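Local coordinates for protein 5-formyl-3-hydroxy-2-methylpyridine 4-carboxylate 5-dehydrogenase (Mesorhizobium japonicum MAFF 303099, PDB 4OM8) that oxidises 5-formyl-3-hydroxy-2-methylpyridine-4-carboxylate with NAD(+) in vitamin B6 degradation, and can also reduce it with NADH to 4-pyridoxate, at residues 3-8 with 80-85; 84-89 with 112-117. All blocks are in the same frame, centred on the assembly; numbering follows the deposited sequence.

Interaction 1: 3-8 with 80-85; sequences RNIAII and ADLVIE
Ile5, Ala6, Ile7 and Ile8 pair in parallel with Leu82, Val83, Ile84 and Glu85, the axes of strands 4-8 and 82-85 approaching to 4.7 Å at 18°. Ala6 carries the middle of the pairing: its N donates to Leu82 O (2.9 Å) and its O accepts from Ile84 N, after which Ile8 N closes on Ile84 O at a nearly straight 174°. At the start of the strands Asn4 O takes two donors, Asp81 N at 2.8 Å and Leu82 N at 3.3 Å. The Asp81 carboxylate returns the grip. With CG anti to its own carbonyl carbon (chi1 -57°), OD2 is brought to Arg3 N (2.9 Å) and Asn4 N (3.0 Å), which meet it from opposite faces of the carboxylate plane and so limit its rotation. On one sheet face the Ile5 and Leu82 side chains lie side by side, CD1 to CD2, and Ile5 CG2 meets Ile84 CD1 at 4.1 Å; helix 14-23 covers Ile7 and Ile84. On the other, Ile8 CG1 lies across Val83 CG1 at 3.7 Å, while helix 73-77 packs on Ala6 and Ile8. Ile8 also touches NAD. Strand 4-8 between 82-85 and 27-31, with 66-70 beyond, is the NAD-binding Rossmann arrangement.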
loop_
_atom_site.group_PDB
_atom_site.type_symbol
_atom_site.label_atom_id
_atom_site.label_comp_id
_atom_site.label_asym_id
_atom_site.label_seq_id
_atom_site.Cartn_x
_atom_site.Cartn_y
_atom_site.Cartn_z
ATOM N N ARG A 3 -32.310 10.104 -6.870
ATOM C CA ARG A 3 -32.968 8.812 -6.690
ATOM C C ARG A 3 -32.738 7.911 -7.905
ATOM O O ARG A 3 -32.705 6.691 -7.795
ATOM C CB ARG A 3 -34.475 8.994 -6.477
ATOM C CG ARG A 3 -34.867 9.914 -5.338
ATOM C CD ARG A 3 -34.513 9.322 -3.981
ATOM N NE ARG A 3 -35.292 9.962 -2.921
ATOM C CZ ARG A 3 -34.919 10.024 -1.645
ATOM N NH1 ARG A 3 -33.758 9.501 -1.250
ATOM N NH2 ARG A 3 -35.704 10.637 -0.764
ATOM N N ASN A 4 -32.616 8.531 -9.073
ATOM C CA ASN A 4 -32.551 7.793 -10.326
ATOM C C ASN A 4 -31.209 8.006 -10.992
ATOM O O ASN A 4 -30.812 9.134 -11.261
ATOM C CB ASN A 4 -33.692 8.226 -11.252
ATOM C CG ASN A 4 -35.050 8.104 -10.584
ATOM O OD1 ASN A 4 -35.325 7.125 -9.889
ATOM N ND2 ASN A 4 -35.900 9.101 -10.785
ATOM N N ILE A 5 -30.502 6.908 -11.231
ATOM C CA ILE A 5 -29.163 6.969 -11.782
ATOM C C ILE A 5 -29.116 6.251 -13.123
ATOM O O ILE A 5 -29.692 5.172 -13.285
ATOM C CB ILE A 5 -28.148 6.346 -10.811
ATOM C CG1 ILE A 5 -28.173 7.126 -9.489
ATOM C CG2 ILE A 5 -26.744 6.324 -11.445
ATOM C CD1 ILE A 5 -27.251 6.574 -8.411
ATOM N N ALA A 6 -28.452 6.870 -14.091
ATOM C CA ALA A 6 -28.123 6.207 -15.346
ATOM C C ALA A 6 -26.618 6.011 -15.392
ATOM O O ALA A 6 -25.870 6.917 -15.039
ATOM C CB ALA A 6 -28.588 7.023 -16.553
ATOM N N ILE A 7 -26.191 4.834 -15.828
ATOM C CA ILE A 7 -24.787 4.560 -16.110
ATOM C C ILE A 7 -24.597 4.346 -17.609
ATOM O O ILE A 7 -25.306 3.542 -18.230
ATOM C CB ILE A 7 -24.275 3.331 -15.322
ATOM C CG1 ILE A 7 -24.362 3.611 -13.819
ATOM C CG2 ILE A 7 -22.842 3.003 -15.728
ATOM C CD1 ILE A 7 -24.166 2.410 -12.933
ATOM N N ILE A 8 -23.647 5.088 -18.184
ATOM C CA ILE A 8 -23.308 4.966 -19.604
ATOM C C ILE A 8 -21.950 4.295 -19.745
ATOM O O ILE A 8 -20.908 4.900 -19.454
ATOM C CB ILE A 8 -23.278 6.339 -20.293
ATOM C CG1 ILE A 8 -24.550 7.129 -19.970
ATOM C CG2 ILE A 8 -23.022 6.188 -21.795
ATOM C CD1 ILE A 8 -25.859 6.418 -20.334
ATOM N N ALA A 80 -33.274 10.847 -15.221
ATOM C CA ALA A 80 -32.095 10.650 -14.373
ATOM C C ALA A 80 -31.805 11.890 -13.536
ATOM O O ALA A 80 -31.904 13.029 -14.029
ATOM C CB ALA A 80 -30.885 10.295 -15.218
ATOM N N ASP A 81 -31.447 11.655 -12.275
ATOM C CA ASP A 81 -30.949 12.704 -11.388
ATOM C C ASP A 81 -29.436 12.782 -11.440
ATOM O O ASP A 81 -28.848 13.817 -11.125
ATOM C CB ASP A 81 -31.397 12.450 -9.955
ATOM C CG ASP A 81 -32.896 12.349 -9.833
ATOM O OD1 ASP A 81 -33.594 13.225 -10.395
ATOM O OD2 ASP A 81 -33.372 11.399 -9.186
ATOM N N LEU A 82 -28.821 11.659 -11.813
ATOM C CA LEU A 82 -27.374 11.535 -11.933
ATOM C C LEU A 82 -27.103 10.624 -13.107
ATOM O O LEU A 82 -27.690 9.539 -13.185
ATOM C CB LEU A 82 -26.752 10.969 -10.648
ATOM C CG LEU A 82 -25.300 10.479 -10.722
ATOM C CD1 LEU A 82 -24.349 11.640 -10.951
ATOM C CD2 LEU A 82 -24.908 9.715 -9.452
ATOM N N VAL A 83 -26.268 11.084 -14.039
ATOM C CA VAL A 83 -25.746 10.220 -15.090
ATOM C C VAL A 83 -24.268 10.038 -14.826
ATOM O O VAL A 83 -23.531 11.015 -14.724
ATOM C CB VAL A 83 -25.947 10.797 -16.499
ATOM C CG1 VAL A 83 -25.358 9.850 -17.557
ATOM C CG2 VAL A 83 -27.427 11.084 -16.768
ATOM N N ILE A 84 -23.843 8.790 -14.699
ATOM C CA ILE A 84 -22.432 8.479 -14.542
ATOM C C ILE A 84 -21.911 8.023 -15.892
ATOM O O ILE A 84 -22.291 6.953 -16.390
ATOM C CB ILE A 84 -22.194 7.391 -13.483
ATOM C CG1 ILE A 84 -22.729 7.853 -12.122
ATOM C CG2 ILE A 84 -20.701 7.049 -13.390
ATOM C CD1 ILE A 84 -22.686 6.771 -11.076
ATOM N N GLU A 85 -21.078 8.858 -16.500
ATOM C CA GLU A 85 -20.441 8.505 -17.758
ATOM C C GLU A 85 -19.231 7.630 -17.458
ATOM O O GLU A 85 -18.355 7.995 -16.644
ATOM C CB GLU A 85 -20.041 9.762 -18.536
ATOM C CG GLU A 85 -19.127 9.475 -19.718
ATOM C CD GLU A 85 -17.673 9.485 -19.315
ATOM O OE1 GLU A 85 -17.223 10.517 -18.781
ATOM O OE2 GLU A 85 -16.984 8.468 -19.527
#

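Interaction 2: 84-89 with 112-117. With NAD (nicotinamide-adenine-dinucleotide), chain C.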
loop_
_atom_site.group_PDB
_atom_site.type_symbol
_atom_site.label_atom_id
_atom_site.label_comp_id
_atom_site.label_asym_id
_atom_site.label_seq_id
_atom_site.Cartn_x
_atom_site.Cartn_y
_atom_site.Cartn_z
ATOM N N ILE A 84 -23.843 8.790 -14.699
ATOM C CA ILE A 84 -22.432 8.479 -14.542
ATOM C C ILE A 84 -21.911 8.023 -15.892
ATOM O O ILE A 84 -22.291 6.953 -16.390
ATOM C CB ILE A 84 -22.194 7.391 -13.483
ATOM C CG1 ILE A 84 -22.729 7.853 -12.122
ATOM C CG2 ILE A 84 -20.701 7.049 -13.390
ATOM C CD1 ILE A 84 -22.686 6.771 -11.076
ATOM N N GLU A 85 -21.078 8.858 -16.500
ATOM C CA GLU A 85 -20.441 8.505 -17.758
ATOM C C GLU A 85 -19.231 7.630 -17.458
ATOM O O GLU A 85 -18.355 7.995 -16.644
ATOM C CB GLU A 85 -20.041 9.762 -18.536
ATOM C CG GLU A 85 -19.127 9.475 -19.718
ATOM C CD GLU A 85 -17.673 9.485 -19.315
ATOM O OE1 GLU A 85 -17.223 10.517 -18.781
ATOM O OE2 GLU A 85 -16.984 8.468 -19.527
ATOM N N ASN A 86 -19.189 6.478 -18.121
ATOM C CA ASN A 86 -18.230 5.425 -17.820
ATOM C C ASN A 86 -17.755 4.751 -19.111
ATOM O O ASN A 86 -17.700 3.527 -19.201
ATOM C CB ASN A 86 -18.897 4.413 -16.872
ATOM C CG ASN A 86 -17.933 3.383 -16.314
ATOM O OD1 ASN A 86 -16.833 3.706 -15.858
ATOM N ND2 ASN A 86 -18.351 2.125 -16.354
ATOM N N VAL A 87 -17.434 5.565 -20.115
ATOM C CA VAL A 87 -17.060 5.067 -21.440
ATOM C C VAL A 87 -15.523 5.128 -21.560
ATOM O O VAL A 87 -14.861 5.517 -20.603
ATOM C CB VAL A 87 -17.796 5.874 -22.560
ATOM C CG1 VAL A 87 -19.318 5.799 -22.352
ATOM C CG2 VAL A 87 -17.283 7.317 -22.652
ATOM N N PRO A 88 -14.941 4.710 -22.708
ATOM C CA PRO A 88 -13.474 4.676 -22.759
ATOM C C PRO A 88 -12.793 6.004 -22.463
ATOM O O PRO A 88 -13.378 7.091 -22.583
ATOM C CB PRO A 88 -13.183 4.251 -24.201
ATOM C CG PRO A 88 -14.353 3.411 -24.574
ATOM C CD PRO A 88 -15.533 4.028 -23.872
ATOM N N GLU A 89 -11.531 5.883 -22.077
ATOM C CA GLU A 89 -10.697 7.018 -21.728
ATOM C C GLU A 89 -10.231 7.768 -22.984
ATOM O O GLU A 89 -9.082 7.662 -23.419
ATOM C CB GLU A 89 -9.519 6.527 -20.892
ATOM C CG GLU A 89 -8.759 7.631 -20.225
ATOM C CD GLU A 89 -9.443 8.143 -18.971
ATOM O OE1 GLU A 89 -8.701 8.463 -18.026
ATOM O OE2 GLU A 89 -10.699 8.241 -18.931
ATOM N N ALA A 112 -21.611 12.886 -13.855
ATOM C CA ALA A 112 -20.322 12.533 -13.287
ATOM C C ALA A 112 -19.529 11.698 -14.265
ATOM O O ALA A 112 -20.105 10.874 -14.967
ATOM C CB ALA A 112 -20.515 11.761 -11.990
ATOM N N SER A 113 -18.222 11.917 -14.332
ATOM C CA SER A 113 -17.353 11.043 -15.109
ATOM C C SER A 113 -16.536 10.147 -14.201
ATOM O O SER A 113 -16.011 10.606 -13.184
ATOM C CB SER A 113 -16.401 11.852 -15.987
ATOM O OG SER A 113 -15.553 10.975 -16.723
ATOM N N ASP A 114 -16.390 8.885 -14.612
ATOM C CA ASP A 114 -15.518 7.921 -13.941
ATOM C C ASP A 114 -14.073 8.021 -14.443
ATOM O O ASP A 114 -13.240 7.195 -14.066
ATOM C CB ASP A 114 -16.063 6.501 -14.165
ATOM C CG ASP A 114 -15.474 5.459 -13.217
ATOM O OD1 ASP A 114 -15.067 5.800 -12.097
ATOM O OD2 ASP A 114 -15.499 4.268 -13.593
ATOM N N THR A 115 -13.766 9.033 -15.261
ATOM C CA THR A 115 -12.430 9.160 -15.850
ATOM C C THR A 115 -11.314 9.088 -14.806
ATOM O O THR A 115 -11.442 9.593 -13.692
ATOM C CB THR A 115 -12.275 10.474 -16.641
ATOM O OG1 THR A 115 -10.990 10.484 -17.290
ATOM C CG2 THR A 115 -12.378 11.686 -15.712
ATOM N N SER A 116 -10.211 8.454 -15.185
ATOM C CA SER A 116 -9.019 8.463 -14.345
ATOM C C SER A 116 -8.064 9.606 -14.698
ATOM O O SER A 116 -7.428 10.180 -13.818
ATOM C CB SER A 116 -8.291 7.122 -14.461
ATOM O OG SER A 116 -9.078 6.068 -13.932
ATOM N N GLY A 117 -7.954 9.935 -15.980
ATOM C CA GLY A 117 -6.872 10.801 -16.414
ATOM C C GLY A 117 -7.208 12.024 -17.237
ATOM O O GLY A 117 -6.313 12.775 -17.613
HETATM P PA NAD C . -13.915 -0.593 -20.591
HETATM O O1A NAD C . -13.135 -0.418 -21.883
HETATM O O2A NAD C . -13.844 -1.904 -19.822
HETATM O O5B NAD C . -15.463 -0.290 -20.913
HETATM C C5B NAD C . -15.870 0.813 -21.723
HETATM C C4B NAD C . -17.289 0.539 -22.195
HETATM O O4B NAD C . -17.820 1.711 -22.814
HETATM C C3B NAD C . -17.320 -0.583 -23.233
HETATM O O3B NAD C . -18.217 -1.621 -22.816
HETATM C C2B NAD C . -17.798 0.112 -24.502
HETATM O O2B NAD C . -18.593 -0.711 -25.370
HETATM C C1B NAD C . -18.600 1.265 -23.934
HETATM N N9A NAD C . -18.824 2.406 -24.839
HETATM C C8A NAD C . -17.996 2.899 -25.775
HETATM N N7A NAD C . -18.551 3.977 -26.384
HETATM C C5A NAD C . -19.755 4.186 -25.826
HETATM C C6A NAD C . -20.861 5.144 -25.995
HETATM N N6A NAD C . -20.796 6.141 -26.911
HETATM N N1A NAD C . -21.946 4.995 -25.204
HETATM C C2A NAD C . -22.034 4.012 -24.291
HETATM N N3A NAD C . -21.066 3.104 -24.086
HETATM C C4A NAD C . -19.930 3.142 -24.814
HETATM O O3 NAD C . -13.554 0.677 -19.666
HETATM P PN NAD C . -13.499 0.713 -18.058
HETATM O O1N NAD C . -12.214 0.062 -17.582
HETATM O O2N NAD C . -14.806 0.267 -17.442
HETATM O O5D NAD C . -13.347 2.287 -17.794
HETATM C C5D NAD C . -14.386 3.213 -18.135
HETATM C C4D NAD C . -13.976 4.581 -17.602
HETATM O O4D NAD C . -13.712 4.439 -16.209
HETATM C C3D NAD C . -12.686 5.091 -18.223
HETATM O O3D NAD C . -12.754 6.520 -18.221
HETATM C C2D NAD C . -11.610 4.664 -17.244
HETATM O O2D NAD C . -10.485 5.549 -17.257
HETATM C C1D NAD C . -12.346 4.767 -15.920
HETATM N N1N NAD C . -11.841 3.885 -14.856
HETATM C C2N NAD C . -11.306 2.673 -15.109
HETATM C C3N NAD C . -10.863 1.872 -14.053
HETATM C C7N NAD C . -10.222 0.526 -14.266
HETATM O O7N NAD C . -10.476 -0.163 -15.243
HETATM N N7N NAD C . -9.344 0.125 -13.349
HETATM C C4N NAD C . -10.984 2.327 -12.746
HETATM C C5N NAD C . -11.552 3.573 -12.518
HETATM C C6N NAD C . -11.982 4.328 -13.599
#
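Strands 82-85 and 110-113, joined through helix 91-102 in a beta-alpha-beta unit, end here, and their following loops, with Glu89 and Thr115, open around the NAD ribose next to the nicotinamide. Glu85 N donates to Ala112 O (2.7 Å) and Asp114 N to Glu85 O, the last backbone bonds before the segments part. Beside them, Ser113 OG donates to Glu85 OE1 at 2.7 Å, coming from the syn side but 28° out of the carboxylate plane. The same hydroxyl accepts from Thr115 N, an ST turn. Glu85 OE2 uses its anti lone pair for Val87 N and also forms a salt bridge with Lys94, so both carboxylate oxygens of this buried side chain are satisfied. Farther along, a bend at chi2 (79°) turns the Glu89 carboxylate across Thr115 at about a right angle. Its OE2 accepts from Thr115 OG1 (2.8 Å) and from NAD O3D (2.8 Å), while OE1 is met nearly along its C-O axis by Gly117 N at 2.6 Å. With an alanine in place of Glu89, NAD O3D, Thr115 OG1 and Gly117 N would probably each lose this acceptor, and the loops their tie. Ser116 OG lies 3.4 Å from NAD C6N and is hydrogen-bonded to His137, inferred to be important for catalysis. Loops converging on the cofactor from the carboxyl ends of parallel strands are characteristic of Rossmann dinucleotide-binding sites.

Interactions 1 and 2 meet on strand 82-85, the shared element with strand 4-8 on one side and strand 110-113 on the other. Both are largely buried, but their chemistry differs along the strand. Interaction 1 is mainly backbone pairing and aliphatic packing, with its carboxylate grip at the amino-terminal, more exposed end. Interaction 2 has little apolar contact and depends on carboxylates, hydroxyls and loop amides around NAD. It buries 369 Å² against 528 Å², with two residue pairs bridged before the segments part around NAD. The two also touch directly: Ile8 O lies 2.7 Å from Asn86 N, probably a hydrogen bond continuing the sheet pairing into the NAD-binding loop.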